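Local coordinates for 6-phosphogluconate dehydrogenase (Decarboxylating) (Geobacter metallireducens, PDB 4E21), which probably catalyses the NADP-dependent oxidative decarboxylation of 6-phosphogluconate in the pentose phosphate pathway, at residues Glu164-Asp167 and Pro168-Thr172; Asp122-Arg125 and Ala126-Arg130; Phe208-Met211 and Val212-Gly215; Pro181-Pro184 and Gly185-Lys188. One frame throughout, in Å; residues are numbered along the deposited sequence.

Interaction 1: residues Glu164-Asp167 and Pro168-Thr172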
# COMPACT_ATOMS: atom_id res chain seq x y z
N GLU B 164 -13.08 19.20 -34.67
CA GLU B 164 -14.33 19.83 -35.07
C GLU B 164 -14.90 19.20 -36.34
O GLU B 164 -16.09 18.90 -36.41
CB GLU B 164 -14.17 21.34 -35.21
CG GLU B 164 -14.19 22.04 -33.86
CD GLU B 164 -13.64 23.44 -33.90
OE1 GLU B 164 -13.14 23.87 -34.97
OE2 GLU B 164 -13.68 24.12 -32.85
N ARG B 165 -14.04 18.97 -37.33
CA ARG B 165 -14.47 18.26 -38.52
C ARG B 165 -15.07 16.91 -38.15
O ARG B 165 -16.00 16.42 -38.80
CB ARG B 165 -13.32 18.09 -39.53
CG ARG B 165 -13.07 19.30 -40.44
CD ARG B 165 -12.28 18.93 -41.72
NE ARG B 165 -10.83 18.92 -41.52
CZ ARG B 165 -9.98 18.15 -42.21
NH1 ARG B 165 -10.43 17.31 -43.13
NH2 ARG B 165 -8.67 18.21 -41.95
N LEU B 166 -14.56 16.30 -37.09
CA LEU B 166 -15.00 14.96 -36.73
C LEU B 166 -16.26 14.94 -35.86
O LEU B 166 -16.78 13.87 -35.54
CB LEU B 166 -13.86 14.20 -36.03
CG LEU B 166 -12.69 13.73 -36.90
CD1 LEU B 166 -11.57 13.22 -36.01
CD2 LEU B 166 -13.13 12.67 -37.89
N ASP B 167 -16.76 16.11 -35.48
CA ASP B 167 -17.88 16.19 -34.53
C ASP B 167 -19.07 15.26 -34.79
O ASP B 167 -19.58 14.65 -33.86
CB ASP B 167 -18.37 17.63 -34.35
CG ASP B 167 -19.00 17.86 -33.00
OD1 ASP B 167 -18.33 17.62 -31.96
OD2 ASP B 167 -20.17 18.28 -32.96
N PRO B 168 -19.52 15.14 -36.06
CA PRO B 168 -20.67 14.26 -36.34
C PRO B 168 -20.39 12.79 -36.05
O PRO B 168 -21.30 12.03 -35.67
CB PRO B 168 -20.92 14.47 -37.84
CG PRO B 168 -20.36 15.81 -38.13
CD PRO B 168 -19.14 15.93 -37.24
N VAL B 169 -19.15 12.37 -36.24
CA VAL B 169 -18.77 10.99 -35.96
C VAL B 169 -18.77 10.73 -34.46
O VAL B 169 -19.21 9.68 -34.01
CB VAL B 169 -17.40 10.64 -36.56
CG1 VAL B 169 -16.94 9.28 -36.07
CG2 VAL B 169 -17.47 10.69 -38.10
N PHE B 170 -18.31 11.71 -33.69
CA PHE B 170 -18.26 11.55 -32.23
C PHE B 170 -19.67 11.56 -31.63
O PHE B 170 -20.00 10.70 -30.80
CB PHE B 170 -17.41 12.64 -31.60
CG PHE B 170 -15.97 12.56 -31.96
CD1 PHE B 170 -15.35 11.33 -32.12
CD2 PHE B 170 -15.21 13.71 -32.14
CE1 PHE B 170 -14.01 11.25 -32.46
CE2 PHE B 170 -13.88 13.63 -32.46
CZ PHE B 170 -13.28 12.41 -32.62
N ARG B 171 -20.50 12.51 -32.06
CA ARG B 171 -21.89 12.57 -31.63
C ARG B 171 -22.61 11.24 -31.80
O ARG B 171 -23.30 10.78 -30.89
CB ARG B 171 -22.63 13.62 -32.42
CG ARG B 171 -22.56 14.97 -31.77
CD ARG B 171 -23.25 15.98 -32.64
NE ARG B 171 -24.05 16.85 -31.80
CZ ARG B 171 -23.56 17.90 -31.15
NH1 ARG B 171 -22.27 18.21 -31.27
NH2 ARG B 171 -24.36 18.64 -30.40
N THR B 172 -22.45 10.63 -32.97
CA THR B 172 -23.09 9.35 -33.23
C THR B 172 -22.56 8.27 -32.30
O THR B 172 -23.33 7.48 -31.75
CB THR B 172 -22.85 8.90 -34.69
OG1 THR B 172 -23.45 9.86 -35.56
CG2 THR B 172 -23.45 7.53 -34.97
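D167 and R171, one helical turn apart, make the polar side-chain contact: OD2 of D167 lies 2.7 Å from NH1 of R171. This is a salt bridge, but its hydrogen bond is weak, with an N-H...O angle of 127°. The carboxylate reaches the guanidinium at its edge, while the two planes are turned 62° apart, so one oxygen grips one nitrogen. A bend at chi3 folds R171 back toward this oxygen. The other oxygen, OD1, is bonded to the hydroxyl of Y197, which should limit rotation of the carboxylate.

Backbone bonds start the second helix. F170 N bonds to L166 O at 3.2 Å. V169 N reaches L166 O at 2.9 Å, but weakly; P168 has no N-H to add. R171 N then bonds to D167 O at 2.9 Å.

The apolar part joins L166 and F170. CB of L166 touches CE2 of the F170 ring at 3.6 Å, and L166 CD1 lies 3.9 Å from F170 CZ, while L166 O sits over one ring face.

L166 interrupts the path from helix 160-165 to helix 167-173. R165 bonds to Q161 and to the carbonyl of N108. The L166 side chain rests on V84, I110 and I112, V169 and F170 meet W86, and F170 also packs on L154 and I156, so the junction is seated on strands 84-87, 110-113 and 153-157 of the central sheet.

Interaction 2: residues Asp122-Arg125 and Ala126-Arg130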
# COMPACT_ATOMS: atom_id res chain seq x y z
N ASP B 122 1.48 8.56 -29.64
CA ASP B 122 0.62 9.48 -30.40
C ASP B 122 1.35 10.78 -30.71
O ASP B 122 1.21 11.35 -31.81
CB ASP B 122 -0.64 9.83 -29.62
CG ASP B 122 -1.49 8.63 -29.31
OD1 ASP B 122 -1.71 7.77 -30.21
OD2 ASP B 122 -1.96 8.55 -28.17
N ILE B 123 2.11 11.26 -29.73
CA ILE B 123 2.89 12.47 -29.93
C ILE B 123 3.87 12.33 -31.10
O ILE B 123 3.96 13.22 -31.96
CB ILE B 123 3.62 12.90 -28.66
CG1 ILE B 123 2.61 13.35 -27.59
CG2 ILE B 123 4.58 14.03 -28.97
CD1 ILE B 123 3.23 13.57 -26.24
N ARG B 124 4.60 11.22 -31.15
CA ARG B 124 5.55 10.99 -32.23
C ARG B 124 4.81 10.81 -33.55
O ARG B 124 5.12 11.46 -34.56
CB ARG B 124 6.42 9.77 -31.94
CG ARG B 124 7.04 9.21 -33.21
CD ARG B 124 7.89 8.00 -32.97
NE ARG B 124 7.16 6.90 -32.34
CZ ARG B 124 6.53 5.94 -33.00
NH1 ARG B 124 6.51 5.93 -34.32
NH2 ARG B 124 5.93 4.98 -32.33
N ARG B 125 3.83 9.91 -33.55
CA ARG B 125 3.05 9.63 -34.74
C ARG B 125 2.39 10.88 -35.30
O ARG B 125 2.34 11.06 -36.52
CB ARG B 125 2.00 8.56 -34.45
CG ARG B 125 2.59 7.17 -34.35
CD ARG B 125 1.59 6.19 -33.79
NE ARG B 125 2.22 4.90 -33.52
CZ ARG B 125 1.79 4.01 -32.62
NH1 ARG B 125 0.71 4.24 -31.87
NH2 ARG B 125 2.46 2.87 -32.47
N ALA B 126 1.87 11.75 -34.43
CA ALA B 126 1.15 12.92 -34.91
C ALA B 126 2.10 13.81 -35.69
O ALA B 126 1.71 14.42 -36.67
CB ALA B 126 0.49 13.69 -33.77
N ASP B 127 3.35 13.86 -35.23
CA ASP B 127 4.39 14.68 -35.84
C ASP B 127 4.80 14.17 -37.20
O ASP B 127 5.00 14.93 -38.15
CB ASP B 127 5.62 14.72 -34.96
CG ASP B 127 5.60 15.87 -34.02
OD1 ASP B 127 5.08 16.93 -34.43
OD2 ASP B 127 6.09 15.72 -32.87
N GLN B 128 4.96 12.86 -37.29
CA GLN B 128 5.29 12.26 -38.55
C GLN B 128 4.22 12.56 -39.60
O GLN B 128 4.53 13.00 -40.70
CB GLN B 128 5.50 10.76 -38.36
CG GLN B 128 6.77 10.45 -37.62
CD GLN B 128 6.91 8.96 -37.32
OE1 GLN B 128 6.11 8.14 -37.79
NE2 GLN B 128 7.94 8.60 -36.53
N MSE B 129 2.97 12.32 -39.26
CA MSE B 129 1.86 12.47 -40.18
C MSE B 129 1.67 13.93 -40.59
O MSE B 129 1.25 14.20 -41.72
CB MSE B 129 0.56 11.95 -39.54
CG MSE B 129 0.59 10.49 -39.14
SE MSE B 129 0.84 9.34 -40.68
CE MSE B 129 -0.99 9.36 -41.29
N ARG B 130 1.93 14.86 -39.68
CA ARG B 130 1.69 16.26 -39.97
C ARG B 130 2.65 16.72 -41.06
O ARG B 130 2.31 17.56 -41.89
CB ARG B 130 1.85 17.12 -38.73
CG ARG B 130 1.44 18.57 -38.96
CD ARG B 130 1.74 19.43 -37.75
NE ARG B 130 3.02 19.05 -37.17
CZ ARG B 130 3.64 19.74 -36.21
NH1 ARG B 130 3.10 20.85 -35.73
NH2 ARG B 130 4.81 19.31 -35.73
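The carbonyl oxygen of R124 is gripped twice, by Q128 N at 3.1 Å with an N-H...O angle of 162° and, weakly, by D127 N at 3.1 Å. Both bonds belong to helix 119-130, the crossover helix of the beta-alpha-beta unit between strands 110-113 and 135-142. The shortest backbone bond here runs from A126 N to D122 O, 2.7 Å.

A chi1 of 159° puts CG of R124 beside its carbonyl carbon, on the side from which NE2 of Q128 approaches to 3.5 Å. The same nitrogen lies near the guanidinium plane at its edge, the amide turned 56° from it. NE2 and the guanidinium nitrogens are all donors, so this is contact without a hydrogen bond; NH2 of R124 is held instead by a salt bridge to D95. R125 bridges to the other oxygen of D95, and its CG lies over one face of the R124 guanidinium, toward its rim. Replacing R124 by an alanine would probably cost D95 one of its two arginine mates and leave the Q128 amide freer to turn.

I123 packs on Y258 of the second subunit, and D122 bonds to H207. R130 NH2 bridges to D127 OD1 at 2.7 Å.

Interaction 3: residues Phe208-Met211 and Val212-Gly215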
# COMPACT_ATOMS: atom_id res chain seq x y z
N PHE B 208 -3.96 9.84 -22.99
CA PHE B 208 -3.47 10.13 -21.65
C PHE B 208 -4.62 10.02 -20.64
O PHE B 208 -4.51 9.37 -19.60
CB PHE B 208 -2.83 11.51 -21.56
CG PHE B 208 -2.10 11.76 -20.26
CD1 PHE B 208 -2.82 12.01 -19.09
CD2 PHE B 208 -0.72 11.76 -20.21
CE1 PHE B 208 -2.16 12.24 -17.88
CE2 PHE B 208 -0.04 11.99 -19.00
CZ PHE B 208 -0.78 12.23 -17.83
N VAL B 209 -5.74 10.65 -20.96
CA VAL B 209 -6.88 10.61 -20.08
C VAL B 209 -7.51 9.21 -20.01
O VAL B 209 -7.97 8.80 -18.95
CB VAL B 209 -7.92 11.69 -20.41
CG1 VAL B 209 -9.19 11.51 -19.55
CG2 VAL B 209 -7.31 13.09 -20.19
N LYS B 210 -7.54 8.49 -21.12
CA LYS B 210 -8.12 7.14 -21.11
C LYS B 210 -7.28 6.20 -20.23
O LYS B 210 -7.81 5.33 -19.53
CB LYS B 210 -8.23 6.59 -22.55
CG LYS B 210 -8.31 5.08 -22.63
CD LYS B 210 -9.68 4.57 -22.27
CE LYS B 210 -9.66 3.06 -22.04
NZ LYS B 210 -9.26 2.33 -23.26
N MSE B 211 -5.96 6.37 -20.30
CA MSE B 211 -5.02 5.61 -19.49
C MSE B 211 -5.36 5.72 -17.98
O MSE B 211 -5.43 4.71 -17.27
CB MSE B 211 -3.60 6.12 -19.81
CG MSE B 211 -2.54 5.89 -18.77
SE MSE B 211 -0.79 6.67 -19.27
CE MSE B 211 -1.05 8.52 -18.72
N VAL B 212 -5.58 6.95 -17.51
CA VAL B 212 -5.81 7.22 -16.10
C VAL B 212 -7.20 6.70 -15.70
O VAL B 212 -7.37 6.14 -14.62
CB VAL B 212 -5.67 8.73 -15.82
CG1 VAL B 212 -6.05 9.09 -14.36
CG2 VAL B 212 -4.24 9.20 -16.14
N HIS B 213 -8.18 6.87 -16.59
CA HIS B 213 -9.48 6.22 -16.46
C HIS B 213 -9.34 4.74 -16.15
O HIS B 213 -10.01 4.23 -15.27
CB HIS B 213 -10.26 6.42 -17.76
CG HIS B 213 -11.42 5.50 -17.93
ND1 HIS B 213 -11.29 4.19 -18.32
CD2 HIS B 213 -12.76 5.73 -17.82
CE1 HIS B 213 -12.48 3.64 -18.42
NE2 HIS B 213 -13.39 4.55 -18.13
N ASN B 214 -8.44 4.06 -16.86
CA ASN B 214 -8.21 2.65 -16.62
C ASN B 214 -7.51 2.40 -15.28
O ASN B 214 -7.78 1.39 -14.62
CB ASN B 214 -7.40 2.02 -17.77
CG ASN B 214 -8.30 1.59 -18.93
OD1 ASN B 214 -9.29 2.25 -19.24
ND2 ASN B 214 -7.99 0.46 -19.54
N GLY B 215 -6.61 3.30 -14.89
CA GLY B 215 -5.91 3.19 -13.63
C GLY B 215 -6.92 3.32 -12.51
O GLY B 215 -6.91 2.54 -11.57
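V212, with M211 and K210, has the most surface buried in this turn of helix 205-232. CG2 of V212 approaches CE1 of the F208 ring at 4.1 Å, obliquely, and lies 4.2 Å from CE of M211, a selenomethionine. A bend at chi3 (83°) carries that methyl over the centre of the F208 ring, 3.5 Å above its plane, so the three side chains form one apolar cluster. Y258 of the second subunit also meets the F208 ring.

The side chain of K210, bent at chi2, crosses that of N214. Its CE comes to 2.9 Å from OD1 of N214, while NZ makes weak hydrogen bonds to N116 and to the carbonyl of T141. The same OD1 accepts a hydrogen bond from ND1 of H213 at 2.9 Å; it lies in the imidazole plane, which orients ring and amide together. An alanine in place of N214 would probably leave H213 ND1 without this acceptor and its ring less firmly oriented. In the backbone, N214 N bonds to K210 O at 3.0 Å.

The side chain of N214 lies about 4 Å from a bound methylpentanediol, probably from the crystallisation liquor. The K-x-x-H-N-G sequence of this turn matches a signature of the 6-phosphogluconate dehydrogenase family, consistent with a place in the substrate pocket.

Interaction 4: residues Pro181-Pro184 and Gly185-Lys188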
# COMPACT_ATOMS: atom_id res chain seq x y z
N PRO B 181 -28.58 11.86 -15.72
CA PRO B 181 -29.13 13.16 -15.32
C PRO B 181 -28.07 14.27 -15.28
O PRO B 181 -26.92 14.01 -14.95
CB PRO B 181 -29.68 12.88 -13.90
CG PRO B 181 -29.01 11.60 -13.49
CD PRO B 181 -28.89 10.81 -14.74
N ARG B 182 -28.47 15.50 -15.58
CA ARG B 182 -27.52 16.61 -15.63
C ARG B 182 -26.99 17.06 -14.27
O ARG B 182 -27.70 17.11 -13.26
CB ARG B 182 -28.09 17.81 -16.43
CG ARG B 182 -28.53 17.47 -17.86
CD ARG B 182 -28.94 18.70 -18.67
NE ARG B 182 -27.82 19.64 -18.87
CZ ARG B 182 -27.94 20.88 -19.35
NH1 ARG B 182 -29.13 21.35 -19.67
NH2 ARG B 182 -26.87 21.66 -19.49
N THR B 183 -25.70 17.39 -14.27
CA THR B 183 -24.99 17.92 -13.13
C THR B 183 -25.49 19.34 -12.85
O THR B 183 -25.38 20.22 -13.70
CB THR B 183 -23.48 17.95 -13.45
OG1 THR B 183 -23.04 16.62 -13.74
CG2 THR B 183 -22.66 18.56 -12.32
N PRO B 184 -26.03 19.56 -11.64
CA PRO B 184 -26.53 20.88 -11.23
C PRO B 184 -25.51 21.98 -11.53
O PRO B 184 -24.47 22.03 -10.87
CB PRO B 184 -26.70 20.73 -9.72
CG PRO B 184 -27.00 19.27 -9.53
CD PRO B 184 -26.18 18.56 -10.57
N GLY B 185 -25.81 22.82 -12.50
CA GLY B 185 -24.91 23.90 -12.89
C GLY B 185 -24.35 23.82 -14.29
O GLY B 185 -23.70 24.75 -14.74
N ARG B 186 -24.59 22.72 -15.01
CA ARG B 186 -23.98 22.54 -16.32
C ARG B 186 -24.49 23.53 -17.37
O ARG B 186 -23.81 23.81 -18.37
CB ARG B 186 -24.15 21.11 -16.85
CG ARG B 186 -23.21 20.05 -16.26
CD ARG B 186 -21.70 20.42 -16.29
NE ARG B 186 -21.12 20.57 -17.63
CZ ARG B 186 -19.81 20.52 -17.91
NH1 ARG B 186 -18.90 20.29 -16.97
NH2 ARG B 186 -19.41 20.68 -19.16
N GLU B 187 -25.70 24.05 -17.16
CA GLU B 187 -26.27 25.05 -18.07
C GLU B 187 -25.37 26.28 -18.09
O GLU B 187 -25.48 27.13 -18.98
CB GLU B 187 -27.70 25.44 -17.65
CG GLU B 187 -27.77 26.39 -16.45
CD GLU B 187 -27.70 25.69 -15.08
OE1 GLU B 187 -27.92 24.45 -15.02
OE2 GLU B 187 -27.43 26.38 -14.06
N LYS B 188 -24.47 26.36 -17.11
CA LYS B 188 -23.50 27.44 -16.97
C LYS B 188 -22.29 27.20 -17.88
O LYS B 188 -21.38 28.03 -17.97
CB LYS B 188 -23.01 27.50 -15.52
CG LYS B 188 -22.66 28.89 -15.01
CD LYS B 188 -23.75 29.46 -14.12
CE LYS B 188 -25.09 29.55 -14.84
NZ LYS B 188 -25.79 28.24 -14.92
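T183 and R186 close a type II beta turn through one backbone bond: R186 N meets T183 O at 2.9 Å, and the N-H...O angle is 148°. P184 and G185 fill the two corner positions, the usual proline-glycine pair of this turn. G185 has a phi of 116°, and any side chain there would run into the carbonyl oxygen of P184, which glycine avoids. From R186 the backbone goes on into a short 3-10 segment, 186-188.

Side-chain carbons also meet at the ends of the turn. CG of R186 touches CB of T183 at 3.5 Å and lies 3.4 Å from T183 O, so the aliphatic part of the arginine lies against the closing residue. Beyond it the chain bends at chi2 (-51°) and again at chi3, carrying the guanidinium away from the turn.

The polar ends of R186 and T183 are taken up by the second subunit: R186 NH2 forms a salt bridge with D264 of that subunit, and OG1 of T183 bonds to its E267. The turn therefore faces a subunit interface, to which the carbonyl of P181 adds a bond with R270 of the second subunit. NH2 of R182 comes obliquely to 3.5 Å from E187 N, without a bond there, while R182 NE is anchored by a salt bridge to E194. Within the 3-10 segment, NZ of K188 bridges to OE2 of E187 at 2.6 Å.

Interactions 1 and 2 belong to the nucleotide-binding domain, their centres 21 Å apart, and take in helices that each pack on strand 110-113. Interaction 3 lies about 8 Å from the centre of the chain, at the start of the long helix of the C-terminal domain; its nearest atoms are about 6 Å from interaction 2. Between those two, H207, just before F208, bonds to D122, and Y258 of the second subunit touches both I123 and F208. Interaction 4, centred 24 Å from interaction 3, meets the same subunit from an outlying loop. Interaction 3, beside the bound diol, probably adjoins the substrate pocket; interaction 4 is remote from interaction 2, 36 Å between centres.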